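Local coordinates for protein type I site-specific restriction-modification system, R (Restriction) subunit (Vibrio vulnificus, PDB 3H1T) that probably uses ATP binding and hydrolysis to move DNA, as the motor-containing part of a putative type I restriction enzyme HsdR subunit, at residues V194-M205 with A332-P341; A372-I380 with K549-G559. All coordinates share one frame; numbering follows the deposited sequence.

Interaction 1 of 2, residues V194-M205 with A332-P341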
loop_
_atom_site.group_PDB
_atom_site.type_symbol
_atom_site.label_atom_id
_atom_site.label_comp_id
_atom_site.label_asym_id
_atom_site.label_seq_id
_atom_site.Cartn_x
_atom_site.Cartn_y
_atom_site.Cartn_z
ATOM N N VAL A 194 -15.846 11.786 6.547
ATOM C CA VAL A 194 -17.272 11.525 6.471
ATOM C C VAL A 194 -18.019 12.295 7.548
ATOM O O VAL A 194 -19.056 12.897 7.288
ATOM C CB VAL A 194 -17.549 10.012 6.622
ATOM C CG1 VAL A 194 -19.028 9.750 6.678
ATOM C CG2 VAL A 194 -16.935 9.273 5.453
ATOM N N LEU A 195 -17.475 12.305 8.755
ATOM C CA LEU A 195 -18.127 13.016 9.842
ATOM C C LEU A 195 -18.167 14.520 9.603
ATOM O O LEU A 195 -19.030 15.201 10.157
ATOM C CB LEU A 195 -17.439 12.720 11.181
ATOM C CG LEU A 195 -17.403 11.230 11.572
ATOM C CD1 LEU A 195 -16.774 11.055 12.962
ATOM C CD2 LEU A 195 -18.817 10.668 11.554
ATOM N N GLN A 196 -17.255 15.036 8.776
ATOM C CA GLN A 196 -17.193 16.477 8.477
ATOM C C GLN A 196 -18.076 16.840 7.278
ATOM O O GLN A 196 -18.193 18.010 6.899
ATOM C CB GLN A 196 -15.758 16.899 8.159
ATOM C CG GLN A 196 -14.726 16.523 9.191
ATOM C CD GLN A 196 -13.323 16.839 8.715
ATOM O OE1 GLN A 196 -12.894 16.377 7.658
ATOM N NE2 GLN A 196 -12.599 17.623 9.496
ATOM N N GLY A 197 -18.670 15.822 6.669
ATOM C CA GLY A 197 -19.531 16.051 5.531
ATOM C C GLY A 197 -18.849 16.124 4.176
ATOM O O GLY A 197 -19.370 16.754 3.256
ATOM N N LYS A 198 -17.682 15.504 4.042
ATOM C CA LYS A 198 -16.976 15.466 2.764
ATOM C C LYS A 198 -17.532 14.272 2.011
ATOM O O LYS A 198 -17.184 13.125 2.304
ATOM C CB LYS A 198 -15.467 15.297 2.988
ATOM C CG LYS A 198 -14.723 16.603 3.119
ATOM C CD LYS A 198 -13.448 16.489 3.950
ATOM C CE LYS A 198 -13.498 17.488 5.098
ATOM N NZ LYS A 198 -14.406 18.617 4.726
ATOM N N LYS A 199 -18.404 14.541 1.051
ATOM C CA LYS A 199 -19.034 13.493 0.270
ATOM C C LYS A 199 -18.142 12.878 -0.804
ATOM O O LYS A 199 -18.611 12.081 -1.611
ATOM C CB LYS A 199 -20.325 14.048 -0.358
ATOM C CG LYS A 199 -21.470 14.265 0.636
ATOM C CD LYS A 199 -22.328 15.452 0.248
ATOM C CE LYS A 199 -21.588 16.763 0.492
ATOM N NZ LYS A 199 -22.385 17.973 0.093
ATOM N N ARG A 200 -16.852 13.187 -0.806
ATOM C CA ARG A 200 -15.995 12.655 -1.862
ATOM C C ARG A 200 -14.523 12.658 -1.395
ATOM O O ARG A 200 -13.890 13.715 -1.406
ATOM C CB ARG A 200 -16.189 13.564 -3.104
ATOM C CG ARG A 200 -16.056 12.932 -4.511
ATOM C CD ARG A 200 -17.373 12.323 -5.061
ATOM N NE ARG A 200 -18.286 13.257 -5.747
ATOM C CZ ARG A 200 -18.010 13.944 -6.863
ATOM N NH1 ARG A 200 -16.826 13.836 -7.453
ATOM N NH2 ARG A 200 -18.939 14.722 -7.415
ATOM N N SER A 201 -13.973 11.512 -0.982
ATOM C CA SER A 201 -12.569 11.467 -0.521
ATOM C C SER A 201 -11.667 10.453 -1.237
ATOM O O SER A 201 -12.114 9.379 -1.653
ATOM C CB SER A 201 -12.478 11.152 0.980
ATOM O OG SER A 201 -13.464 11.813 1.748
ATOM N N LEU A 202 -10.382 10.779 -1.342
ATOM C CA LEU A 202 -9.434 9.882 -1.999
ATOM C C LEU A 202 -8.293 9.414 -1.076
ATOM O O LEU A 202 -7.803 10.170 -0.227
ATOM C CB LEU A 202 -8.840 10.566 -3.236
ATOM C CG LEU A 202 -7.982 9.684 -4.147
ATOM C CD1 LEU A 202 -8.802 8.467 -4.608
ATOM C CD2 LEU A 202 -7.500 10.506 -5.348
ATOM N N ILE A 203 -7.890 8.155 -1.245
ATOM C CA ILE A 203 -6.803 7.561 -0.475
ATOM C C ILE A 203 -5.867 6.877 -1.458
ATOM O O ILE A 203 -6.309 6.072 -2.269
ATOM C CB ILE A 203 -7.303 6.479 0.487
ATOM C CG1 ILE A 203 -8.428 7.029 1.354
ATOM C CG2 ILE A 203 -6.157 6.000 1.346
ATOM C CD1 ILE A 203 -9.176 5.974 2.123
ATOM N N THR A 204 -4.583 7.201 -1.396
ATOM C CA THR A 204 -3.605 6.583 -2.275
ATOM C C THR A 204 -2.696 5.681 -1.451
ATOM O O THR A 204 -2.051 6.121 -0.497
ATOM C CB THR A 204 -2.736 7.630 -2.995
ATOM O OG1 THR A 204 -3.581 8.574 -3.654
ATOM C CG2 THR A 204 -1.840 6.952 -4.026
HETATM N N MSE A 205 -2.664 4.409 -1.817
HETATM C CA MSE A 205 -1.839 3.437 -1.124
HETATM C C MSE A 205 -1.173 2.532 -2.151
HETATM O O MSE A 205 -1.834 2.018 -3.052
HETATM C CB MSE A 205 -2.691 2.588 -0.176
HETATM C CG MSE A 205 -3.195 3.288 1.092
HETATM SE SE MSE A 205 -4.344 2.120 2.164
HETATM C CE MSE A 205 -2.988 1.243 3.203
ATOM N N ALA A 332 -24.707 9.599 -1.862
ATOM C CA ALA A 332 -24.065 8.635 -0.972
ATOM C C ALA A 332 -22.618 9.077 -0.799
ATOM O O ALA A 332 -21.973 9.491 -1.771
ATOM C CB ALA A 332 -24.125 7.228 -1.574
ATOM N N PHE A 333 -22.113 9.024 0.433
ATOM C CA PHE A 333 -20.724 9.413 0.667
ATOM C C PHE A 333 -19.886 8.463 -0.167
ATOM O O PHE A 333 -20.208 7.275 -0.272
ATOM C CB PHE A 333 -20.325 9.277 2.139
ATOM C CG PHE A 333 -20.679 10.469 2.987
ATOM C CD1 PHE A 333 -21.968 10.628 3.489
ATOM C CD2 PHE A 333 -19.717 11.430 3.299
ATOM C CE1 PHE A 333 -22.305 11.718 4.296
ATOM C CE2 PHE A 333 -20.040 12.545 4.114
ATOM C CZ PHE A 333 -21.339 12.684 4.613
ATOM N N GLN A 334 -18.813 8.976 -0.759
ATOM C CA GLN A 334 -17.959 8.153 -1.603
ATOM C C GLN A 334 -16.473 8.215 -1.264
ATOM O O GLN A 334 -15.880 9.298 -1.252
ATOM C CB GLN A 334 -18.177 8.557 -3.065
ATOM C CG GLN A 334 -19.586 8.259 -3.580
ATOM C CD GLN A 334 -19.869 8.893 -4.922
ATOM O OE1 GLN A 334 -18.959 9.088 -5.733
ATOM N NE2 GLN A 334 -21.138 9.210 -5.176
ATOM N N ILE A 335 -15.870 7.056 -0.993
ATOM C CA ILE A 335 -14.436 6.985 -0.690
ATOM C C ILE A 335 -13.734 6.215 -1.793
ATOM O O ILE A 335 -14.000 5.028 -2.023
ATOM C CB ILE A 335 -14.104 6.249 0.668
ATOM C CG1 ILE A 335 -14.405 7.156 1.856
ATOM C CG2 ILE A 335 -12.618 5.864 0.722
ATOM C CD1 ILE A 335 -15.849 7.404 2.017
ATOM N N GLY A 336 -12.836 6.890 -2.481
ATOM C CA GLY A 336 -12.100 6.236 -3.534
ATOM C C GLY A 336 -10.681 5.894 -3.110
ATOM O O GLY A 336 -9.999 6.663 -2.420
HETATM N N MSE A 337 -10.224 4.716 -3.510
HETATM C CA MSE A 337 -8.873 4.298 -3.193
HETATM C C MSE A 337 -8.179 4.051 -4.524
HETATM O O MSE A 337 -8.790 3.541 -5.460
HETATM C CB MSE A 337 -8.889 3.030 -2.341
HETATM C CG MSE A 337 -9.819 3.114 -1.134
HETATM SE SE MSE A 337 -9.469 1.798 0.229
HETATM C CE MSE A 337 -10.149 0.202 -0.648
ATOM N N THR A 338 -6.907 4.431 -4.612
ATOM C CA THR A 338 -6.135 4.250 -5.829
ATOM C C THR A 338 -4.740 3.829 -5.420
ATOM O O THR A 338 -4.318 4.100 -4.300
ATOM C CB THR A 338 -6.095 5.562 -6.664
ATOM O OG1 THR A 338 -5.519 5.296 -7.951
ATOM C CG2 THR A 338 -5.285 6.640 -5.954
ATOM N N ALA A 339 -4.021 3.153 -6.305
ATOM C CA ALA A 339 -2.677 2.693 -5.976
ATOM C C ALA A 339 -1.563 3.534 -6.606
ATOM O O ALA A 339 -0.389 3.323 -6.331
ATOM C CB ALA A 339 -2.525 1.225 -6.385
ATOM N N THR A 340 -1.931 4.492 -7.441
ATOM C CA THR A 340 -0.941 5.338 -8.087
ATOM C C THR A 340 -1.230 6.798 -7.744
ATOM O O THR A 340 -2.389 7.190 -7.629
ATOM C CB THR A 340 -0.958 5.105 -9.621
ATOM O OG1 THR A 340 -2.178 5.598 -10.168
ATOM C CG2 THR A 340 -0.902 3.608 -9.924
ATOM N N PRO A 341 -0.178 7.617 -7.553
ATOM C CA PRO A 341 -0.353 9.032 -7.214
ATOM C C PRO A 341 -0.714 9.867 -8.439
ATOM O O PRO A 341 -0.696 9.371 -9.557
ATOM C CB PRO A 341 1.003 9.405 -6.650
ATOM C CG PRO A 341 1.921 8.669 -7.565
ATOM C CD PRO A 341 1.257 7.284 -7.644
HETATM O O HOH W 1 -16.366 10.870 1.721
#

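Interaction 2 of 2, residues A372-I380 with K549-G559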
loop_
_atom_site.group_PDB
_atom_site.type_symbol
_atom_site.label_atom_id
_atom_site.label_comp_id
_atom_site.label_asym_id
_atom_site.label_seq_id
_atom_site.Cartn_x
_atom_site.Cartn_y
_atom_site.Cartn_z
ATOM N N ALA A 372 8.876 -4.746 -0.652
ATOM C CA ALA A 372 10.216 -5.163 -1.044
ATOM C C ALA A 372 11.021 -4.233 -1.942
ATOM O O ALA A 372 10.489 -3.611 -2.853
ATOM C CB ALA A 372 10.148 -6.558 -1.670
ATOM N N PRO A 373 12.329 -4.113 -1.678
ATOM C CA PRO A 373 13.207 -3.259 -2.497
ATOM C C PRO A 373 13.524 -3.950 -3.844
ATOM O O PRO A 373 13.264 -5.142 -3.995
ATOM C CB PRO A 373 14.430 -3.066 -1.591
ATOM C CG PRO A 373 14.461 -4.351 -0.798
ATOM C CD PRO A 373 13.013 -4.533 -0.440
ATOM N N TYR A 374 14.098 -3.238 -4.809
ATOM C CA TYR A 374 14.352 -3.851 -6.112
ATOM C C TYR A 374 15.628 -3.414 -6.824
ATOM O O TYR A 374 16.180 -2.352 -6.539
ATOM C CB TYR A 374 13.149 -3.561 -7.024
ATOM C CG TYR A 374 12.820 -2.076 -7.121
ATOM C CD1 TYR A 374 13.534 -1.234 -7.979
ATOM C CD2 TYR A 374 11.850 -1.495 -6.288
ATOM C CE1 TYR A 374 13.292 0.137 -7.998
ATOM C CE2 TYR A 374 11.613 -0.126 -6.308
ATOM C CZ TYR A 374 12.333 0.682 -7.158
ATOM O OH TYR A 374 12.075 2.034 -7.137
ATOM N N ARG A 375 16.090 -4.256 -7.746
ATOM C CA ARG A 375 17.257 -3.957 -8.567
ATOM C C ARG A 375 16.777 -3.795 -10.000
ATOM O O ARG A 375 15.928 -4.558 -10.459
ATOM C CB ARG A 375 18.281 -5.096 -8.546
ATOM C CG ARG A 375 19.151 -5.165 -7.323
ATOM C CD ARG A 375 18.401 -5.724 -6.134
ATOM N NE ARG A 375 19.170 -5.593 -4.899
ATOM C CZ ARG A 375 20.288 -6.265 -4.630
ATOM N NH1 ARG A 375 20.784 -7.136 -5.508
ATOM N NH2 ARG A 375 20.927 -6.049 -3.486
ATOM N N VAL A 376 17.291 -2.802 -10.711
ATOM C CA VAL A 376 16.901 -2.648 -12.092
ATOM C C VAL A 376 18.056 -3.062 -13.002
ATOM O O VAL A 376 19.203 -2.678 -12.788
ATOM C CB VAL A 376 16.508 -1.199 -12.453
ATOM C CG1 VAL A 376 16.155 -1.135 -13.937
ATOM C CG2 VAL A 376 15.337 -0.736 -11.617
ATOM N N HIS A 377 17.745 -3.885 -13.995
ATOM C CA HIS A 377 18.722 -4.345 -14.970
ATOM C C HIS A 377 18.114 -3.939 -16.295
ATOM O O HIS A 377 17.198 -4.595 -16.798
ATOM C CB HIS A 377 18.885 -5.863 -14.915
ATOM C CG HIS A 377 19.281 -6.384 -13.568
ATOM N ND1 HIS A 377 20.403 -5.947 -12.902
ATOM C CD2 HIS A 377 18.707 -7.314 -12.769
ATOM C CE1 HIS A 377 20.507 -6.586 -11.749
ATOM N NE2 HIS A 377 19.491 -7.422 -11.644
ATOM N N ARG A 378 18.584 -2.817 -16.826
ATOM C CA ARG A 378 18.112 -2.284 -18.095
ATOM C C ARG A 378 18.938 -3.009 -19.165
ATOM O O ARG A 378 20.166 -3.115 -19.050
ATOM C CB ARG A 378 18.364 -0.769 -18.114
ATOM C CG ARG A 378 17.624 0.029 -19.168
ATOM C CD ARG A 378 17.109 1.364 -18.597
ATOM N NE ARG A 378 18.020 1.991 -17.641
ATOM C CZ ARG A 378 19.238 2.428 -17.949
ATOM N NH1 ARG A 378 19.690 2.308 -19.192
ATOM N NH2 ARG A 378 20.018 2.971 -17.018
ATOM N N VAL A 379 18.270 -3.539 -20.182
ATOM C CA VAL A 379 18.963 -4.244 -21.244
ATOM C C VAL A 379 18.639 -3.620 -22.581
ATOM O O VAL A 379 17.489 -3.655 -23.016
ATOM C CB VAL A 379 18.548 -5.713 -21.308
ATOM C CG1 VAL A 379 19.411 -6.441 -22.332
ATOM C CG2 VAL A 379 18.683 -6.337 -19.937
ATOM N N ILE A 380 19.635 -3.040 -23.238
ATOM C CA ILE A 380 19.379 -2.431 -24.526
ATOM C C ILE A 380 20.065 -3.201 -25.653
ATOM O O ILE A 380 21.165 -3.755 -25.500
ATOM C CB ILE A 380 19.838 -0.943 -24.564
ATOM C CG1 ILE A 380 19.389 -0.299 -25.879
ATOM C CG2 ILE A 380 21.355 -0.853 -24.496
ATOM C CD1 ILE A 380 17.892 -0.173 -26.039
ATOM N N LYS A 549 11.743 -14.494 0.377
ATOM C CA LYS A 549 11.415 -13.357 -0.473
ATOM C C LYS A 549 11.649 -12.036 0.255
ATOM O O LYS A 549 10.833 -11.630 1.085
ATOM C CB LYS A 549 9.960 -13.457 -0.933
ATOM C CG LYS A 549 9.438 -12.204 -1.617
ATOM C CD LYS A 549 10.318 -11.821 -2.791
ATOM C CE LYS A 549 9.862 -10.521 -3.426
ATOM N NZ LYS A 549 8.463 -10.614 -3.926
ATOM N N LEU A 550 12.761 -11.371 -0.057
ATOM C CA LEU A 550 13.088 -10.088 0.571
ATOM C C LEU A 550 13.239 -8.913 -0.391
ATOM O O LEU A 550 13.081 -7.762 0.012
ATOM C CB LEU A 550 14.360 -10.221 1.410
ATOM C CG LEU A 550 14.179 -11.153 2.605
ATOM C CD1 LEU A 550 15.499 -11.377 3.331
ATOM C CD2 LEU A 550 13.141 -10.550 3.525
ATOM N N TRP A 551 13.559 -9.197 -1.648
ATOM C CA TRP A 551 13.704 -8.154 -2.662
ATOM C C TRP A 551 13.481 -8.778 -4.029
ATOM O O TRP A 551 13.341 -9.993 -4.132
ATOM C CB TRP A 551 15.102 -7.512 -2.592
ATOM C CG TRP A 551 16.224 -8.491 -2.728
ATOM C CD1 TRP A 551 16.735 -9.294 -1.748
ATOM C CD2 TRP A 551 16.931 -8.825 -3.928
ATOM N NE1 TRP A 551 17.715 -10.112 -2.264
ATOM C CE2 TRP A 551 17.851 -9.847 -3.601
ATOM C CE3 TRP A 551 16.874 -8.366 -5.250
ATOM C CZ2 TRP A 551 18.712 -10.418 -4.552
ATOM C CZ3 TRP A 551 17.732 -8.932 -6.195
ATOM C CH2 TRP A 551 18.634 -9.951 -5.839
ATOM N N PHE A 552 13.434 -7.958 -5.074
ATOM C CA PHE A 552 13.233 -8.495 -6.413
ATOM C C PHE A 552 13.947 -7.730 -7.521
ATOM O O PHE A 552 14.435 -6.619 -7.308
ATOM C CB PHE A 552 11.740 -8.568 -6.742
ATOM C CG PHE A 552 11.084 -7.233 -6.898
ATOM C CD1 PHE A 552 10.833 -6.417 -5.785
ATOM C CD2 PHE A 552 10.682 -6.795 -8.155
ATOM C CE1 PHE A 552 10.184 -5.185 -5.931
ATOM C CE2 PHE A 552 10.035 -5.566 -8.311
ATOM C CZ PHE A 552 9.784 -4.758 -7.202
ATOM N N ASN A 553 13.999 -8.341 -8.704
ATOM C CA ASN A 553 14.638 -7.762 -9.885
ATOM C C ASN A 553 13.628 -7.313 -10.917
ATOM O O ASN A 553 12.586 -7.930 -11.084
ATOM C CB ASN A 553 15.543 -8.794 -10.588
ATOM C CG ASN A 553 16.564 -9.393 -9.687
ATOM O OD1 ASN A 553 17.539 -8.740 -9.324
ATOM N ND2 ASN A 553 16.353 -10.643 -9.303
ATOM N N ILE A 554 13.956 -6.233 -11.607
ATOM C CA ILE A 554 13.138 -5.739 -12.695
ATOM C C ILE A 554 14.068 -5.735 -13.901
ATOM O O ILE A 554 14.951 -4.885 -14.007
ATOM C CB ILE A 554 12.637 -4.313 -12.450
ATOM C CG1 ILE A 554 11.597 -4.297 -11.318
ATOM C CG2 ILE A 554 12.020 -3.764 -13.720
ATOM C CD1 ILE A 554 11.105 -2.864 -10.977
ATOM N N ILE A 555 13.919 -6.734 -14.765
ATOM C CA ILE A 555 14.727 -6.829 -15.973
ATOM C C ILE A 555 13.934 -6.099 -17.066
ATOM O O ILE A 555 12.809 -6.485 -17.397
ATOM C CB ILE A 555 14.967 -8.303 -16.371
ATOM C CG1 ILE A 555 15.791 -9.038 -15.310
ATOM C CG2 ILE A 555 15.742 -8.364 -17.657
ATOM C CD1 ILE A 555 15.043 -9.378 -14.036
ATOM N N ASP A 556 14.513 -5.022 -17.597
ATOM C CA ASP A 556 13.870 -4.178 -18.619
ATOM C C ASP A 556 14.464 -4.348 -20.026
ATOM O O ASP A 556 15.571 -3.869 -20.306
ATOM C CB ASP A 556 14.000 -2.707 -18.190
ATOM C CG ASP A 556 13.101 -1.770 -18.981
ATOM O OD1 ASP A 556 12.419 -2.224 -19.920
ATOM O OD2 ASP A 556 13.080 -0.566 -18.659
ATOM N N TYR A 557 13.716 -4.999 -20.916
ATOM C CA TYR A 557 14.158 -5.245 -22.292
ATOM C C TYR A 557 13.648 -4.195 -23.264
ATOM O O TYR A 557 14.020 -4.204 -24.438
ATOM C CB TYR A 557 13.688 -6.630 -22.753
ATOM C CG TYR A 557 14.451 -7.764 -22.105
ATOM C CD1 TYR A 557 15.789 -7.998 -22.430
ATOM C CD2 TYR A 557 13.846 -8.588 -21.150
ATOM C CE1 TYR A 557 16.505 -9.013 -21.822
ATOM C CE2 TYR A 557 14.564 -9.612 -20.526
ATOM C CZ TYR A 557 15.893 -9.815 -20.870
ATOM O OH TYR A 557 16.604 -10.820 -20.276
ATOM N N THR A 558 12.790 -3.302 -22.784
ATOM C CA THR A 558 12.260 -2.251 -23.636
ATOM C C THR A 558 13.356 -1.216 -23.885
ATOM O O THR A 558 13.367 -0.539 -24.914
ATOM C CB THR A 558 11.045 -1.540 -22.974
ATOM O OG1 THR A 558 11.494 -0.739 -21.873
ATOM C CG2 THR A 558 10.056 -2.565 -22.453
ATOM N N GLY A 559 14.285 -1.105 -22.942
ATOM C CA GLY A 559 15.359 -0.145 -23.081
ATOM C C GLY A 559 14.832 1.273 -22.967
ATOM O O GLY A 559 15.189 2.151 -23.763
HETATM O O HOH W 2 20.246 -8.912 -9.353
HETATM O O HOH W 3 16.607 -4.742 -25.291
#

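Interaction 1 of 2, residues V194-M205 with A332-P341
F333 lies clamped between V194 and K199, with a methyl group on one face of its ring and a methylene on the other. CG1 of V194 sits 3.9 Å from the ring centroid of F333, while CG of K199 covers the opposite face at 4.2 Å from the same centroid, both as CH-pi contacts. With its CG anti to the carbonyl carbon (chi1 -85°), the F333 ring swings across the turn that joins helix 181-195 to strand 200-205, and K198 O meets its edge 3.2 Å from F333 CD2. Helix 181-195 ends in a Schellman motif, with G197 at positive phi as the first residue to leave helical geometry.

Beyond the ring the strands run parallel, and I203 leads the packing on one face: its CD1 reaches I335 CG2 at 3.7 Å. I335 CD1 in turn meets V194 CG2, which comes from the end of helix 181-195. The pairing joins two inner strands of the seven-stranded parallel sheet in the first RecA-like domain of a superfamily 2 helicase motor. S201 O accepts from G336 N at 2.7 Å, and T338 N donates to I203 O at 2.9 Å. On the other face T338 and T204 lie alongside each other, pointing the same way, with T338 CG2 3.5 Å from T204 OG1. Their hydroxyls look outside the pair, T204 OG1 bonding to Y350 and T338 OG1 to E310. Near F333, a water donates to K198 O and also meets S201 OG.

Interaction 2 of 2, residues A372-I380 with K549-G559
R375 lays its guanidinium over the six-membered ring of W551, a cation-pi contact with CZ 4.0 Å from the ring centroid and almost above it. The two planes are inclined by 39°, so this is a tilted cover, with NH1 over the CZ3-CH2 side of the six-membered ring. On the other face of the strand pair, F552 receives CB of Y374 over its ring, 3.6 Å from the F552 centroid. F552 has CG between its backbone N and carbonyl carbon (chi1 68°), which turns the ring toward the neighbouring strand and brings its edge to A372 O. The Y374 ring lies beside it at an oblique angle, and its CD1 touches I554 CD1.

Further along, H377 NE2 makes a weak 3.3 Å hydrogen bond to N553 OD1, accompanied by a water that bridges the same two atoms and donates to OD1. V379 then packs its CB 3.8 Å from CD1 of Y557. Between the two layers of side chains the parallel strands are joined by backbone bonds, from F552 N to P373 O as far as V379 N to D556 O at 2.7 Å.

In the next shell, H377 ND1 bonds to D578 and N553 ND2 to N520, so both flat groups are held from two ends. The hydroxyl of Y557 bonds to H428, and its ring stacks on F425. Where strand 552-556 ends, D556 OD1 accepts from both T558 OG1 and T558 N, the latter closing an Asx turn, while D556 OD2 bonds to T562 at the following helix. Strands 374-381 and 552-556 are inner neighbours in the largely parallel sheet of the second RecA-like domain, the helicase C-terminal half of a superfamily 2 motor.

Overall arrangement
Interaction 1 and interaction 2 belong to two different sheets, one in each RecA-like domain, on opposite sides of the chain's centre. Their centres are 33 Å apart, and the nearest atoms stay about 12 Å from each other without touching. Along the chain they come in series: after 332-341 follow helix 347-352 and strand 358-360, which still belongs to the sheet of interaction 1, then helix 362-368, before 372-380 opens interaction 2. Each contact brings sequence-distant strands side by side inside its own sheet, 200-205 with 333-338 and 374-381 with 552-556. This tandem layout is that of superfamily 2 helicases, where ATP is typically bound between the two domains, consistent with an ATP-driven DNA motor.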